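Local coordinates for N5-carboxyaminoimidazole ribonucleotide synthetase (Bacillus anthracis, PDB 3QFF), which probably catalyses the ATP-dependent carboxylation of 5-aminoimidazole ribonucleotide with bicarbonate to form N5-carboxyaminoimidazole ribonucleotide in purine biosynthesis, at residues Q287-T292 with T310-P315. Sequence-based numbering, arbitrary orientation.
Sequences QDACET and TNLLKP
Leu312 lays its CD1 methyl against the methyl of Ala289, CB to CD1 3.9 Å, where a single antiparallel beta bridge joins the chain leaving helix 286-289 to the loop that leads into strand 316-322. The bridge pairs Cys290 with Leu312 and ties the turn after helix 286-289 to the loop between helix 294-303 and strand 316-322. Two backbone bonds make it: Leu313 N gives its hydrogen to Ala289 O at 2.7 Å, and Glu291 N reaches Asn311 O at 3.1 Å. Cys290 CA makes a CA-H...O contact with the same Asn311 O, CA to O 3.2 Å. Alanine suits its place close to the facing backbone, for Ala289 CB comes within 3.4 Å of Lys314 O. The leucine's CG stands anti to the backbone N (chi1 -174°), which brings CD1 back to Ala289 although the CB starts out away from it. Leu312 also packs on Pro213 and Pro230. Cys290, slim and only weakly polar, tucks its sulfur beside the same CD1 and packs on Phe212 and Tyr285, while Leu313 spreads CD1 over the backbone of Glu291.

Beyond the bridge, Glu291 and Asn311 lie side by side, pointing the same way, and are joined by a hydrogen bond. The glutamate is extended, long enough to carry its carboxylate to the subunit interface: OE1 bonds Tyr340 OH of the second subunit, and OE2 forms a salt bridge with Lys314 of that subunit, while Lys314 of this chain makes the same bridge to Glu291 of the second subunit. These partners probably favour the ionised carboxylate. Asparagine adds a neutral donor: its ND2 meets Glu291 OE2 at 3.0 Å in a nearly straight bond (173° at the hydrogen), with OE2 in the amide plane but ND2 35° above that of the carboxylate.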
loop_
_atom_site.group_PDB
_atom_site.type_symbol
_atom_site.label_atom_id
_atom_site.label_comp_id
_atom_site.label_asym_id
_atom_site.label_seq_id
_atom_site.Cartn_x
_atom_site.Cartn_y
_atom_site.Cartn_z
ATOM N N GLN A 287 1.240 0.840 -8.131
ATOM C CA GLN A 287 0.715 0.527 -6.798
ATOM C C GLN A 287 0.566 -0.958 -6.556
ATOM O O GLN A 287 0.669 -1.413 -5.420
ATOM C CB GLN A 287 -0.663 1.157 -6.602
ATOM C CG GLN A 287 -0.642 2.643 -6.281
ATOM C CD GLN A 287 -2.026 3.139 -5.971
ATOM O OE1 GLN A 287 -2.972 2.952 -6.761
ATOM N NE2 GLN A 287 -2.175 3.743 -4.806
ATOM N N ASP A 288 0.263 -1.705 -7.613
ATOM C CA ASP A 288 0.026 -3.139 -7.466
ATOM C C ASP A 288 1.035 -4.011 -8.209
ATOM O O ASP A 288 1.238 -5.167 -7.849
ATOM C CB ASP A 288 -1.429 -3.470 -7.850
ATOM C CG ASP A 288 -2.436 -2.789 -6.926
ATOM O OD1 ASP A 288 -2.418 -3.093 -5.710
ATOM O OD2 ASP A 288 -3.230 -1.938 -7.400
ATOM N N ALA A 289 1.697 -3.447 -9.216
ATOM C CA ALA A 289 2.513 -4.267 -10.126
ATOM C C ALA A 289 4.020 -4.076 -10.006
ATOM O O ALA A 289 4.779 -4.851 -10.601
ATOM C CB ALA A 289 2.085 -4.048 -11.565
ATOM N N CYS A 290 4.456 -3.053 -9.264
ATOM C CA CYS A 290 5.887 -2.788 -9.107
ATOM C C CYS A 290 6.343 -2.966 -7.678
ATOM O O CYS A 290 5.551 -2.941 -6.744
ATOM C CB CYS A 290 6.252 -1.376 -9.577
ATOM S SG CYS A 290 6.181 -1.169 -11.342
ATOM N N GLU A 291 7.652 -3.099 -7.521
ATOM C CA GLU A 291 8.264 -3.264 -6.219
ATOM C C GLU A 291 8.050 -2.056 -5.273
ATOM O O GLU A 291 7.923 -2.242 -4.061
ATOM C CB GLU A 291 9.744 -3.590 -6.419
ATOM C CG GLU A 291 10.385 -4.176 -5.204
ATOM C CD GLU A 291 11.757 -4.729 -5.491
ATOM O OE1 GLU A 291 12.636 -4.566 -4.613
ATOM O OE2 GLU A 291 11.955 -5.303 -6.593
ATOM N N THR A 292 7.996 -0.839 -5.828
ATOM C CA THR A 292 7.628 0.386 -5.095
ATOM C C THR A 292 6.619 1.156 -5.937
ATOM O O THR A 292 6.767 1.222 -7.145
ATOM C CB THR A 292 8.851 1.347 -4.906
ATOM O OG1 THR A 292 10.002 0.610 -4.489
ATOM C CG2 THR A 292 8.544 2.430 -3.851
ATOM N N THR A 310 12.176 -0.483 -8.887
ATOM C CA THR A 310 11.048 -0.207 -9.788
ATOM C C THR A 310 10.688 -1.378 -10.695
ATOM O O THR A 310 9.952 -1.206 -11.681
ATOM C CB THR A 310 11.335 0.985 -10.688
ATOM O OG1 THR A 310 12.505 0.700 -11.457
ATOM C CG2 THR A 310 11.541 2.245 -9.859
ATOM N N ASN A 311 11.211 -2.556 -10.367
ATOM C CA ASN A 311 10.935 -3.779 -11.108
ATOM C C ASN A 311 9.457 -4.041 -11.280
ATOM O O ASN A 311 8.677 -3.902 -10.326
ATOM C CB ASN A 311 11.553 -4.974 -10.390
ATOM C CG ASN A 311 13.055 -4.860 -10.272
ATOM O OD1 ASN A 311 13.751 -4.678 -11.273
ATOM N ND2 ASN A 311 13.566 -4.964 -9.052
ATOM N N LEU A 312 9.085 -4.430 -12.494
ATOM C CA LEU A 312 7.740 -4.889 -12.782
ATOM C C LEU A 312 7.633 -6.340 -12.305
ATOM O O LEU A 312 8.322 -7.223 -12.828
ATOM C CB LEU A 312 7.424 -4.800 -14.278
ATOM C CG LEU A 312 5.955 -5.132 -14.607
ATOM C CD1 LEU A 312 5.003 -4.038 -14.108
ATOM C CD2 LEU A 312 5.750 -5.375 -16.066
ATOM N N LEU A 313 6.775 -6.567 -11.313
ATOM C CA LEU A 313 6.630 -7.886 -10.703
ATOM C C LEU A 313 5.539 -8.727 -11.361
ATOM O O LEU A 313 5.581 -9.951 -11.291
ATOM C CB LEU A 313 6.379 -7.758 -9.195
ATOM C CG LEU A 313 7.480 -7.084 -8.363
ATOM C CD1 LEU A 313 7.107 -7.091 -6.882
ATOM C CD2 LEU A 313 8.839 -7.749 -8.585
ATOM N N LYS A 314 4.570 -8.068 -11.989
ATOM C CA LYS A 314 3.542 -8.739 -12.794
ATOM C C LYS A 314 3.020 -7.783 -13.870
ATOM O O LYS A 314 2.925 -6.578 -13.623
ATOM C CB LYS A 314 2.385 -9.228 -11.897
ATOM C CG LYS A 314 1.437 -10.272 -12.555
ATOM C CD LYS A 314 1.050 -11.374 -11.572
ATOM C CE LYS A 314 -0.169 -12.173 -12.053
ATOM N NZ LYS A 314 -0.627 -13.130 -10.990
ATOM N N PRO A 315 2.671 -8.311 -15.066
ATOM C CA PRO A 315 2.039 -7.457 -16.075
ATOM C C PRO A 315 0.669 -6.928 -15.605
ATOM O O PRO A 315 -0.035 -7.603 -14.844
ATOM C CB PRO A 315 1.911 -8.385 -17.296
ATOM C CG PRO A 315 2.992 -9.412 -17.107
ATOM C CD PRO A 315 3.033 -9.634 -15.613
#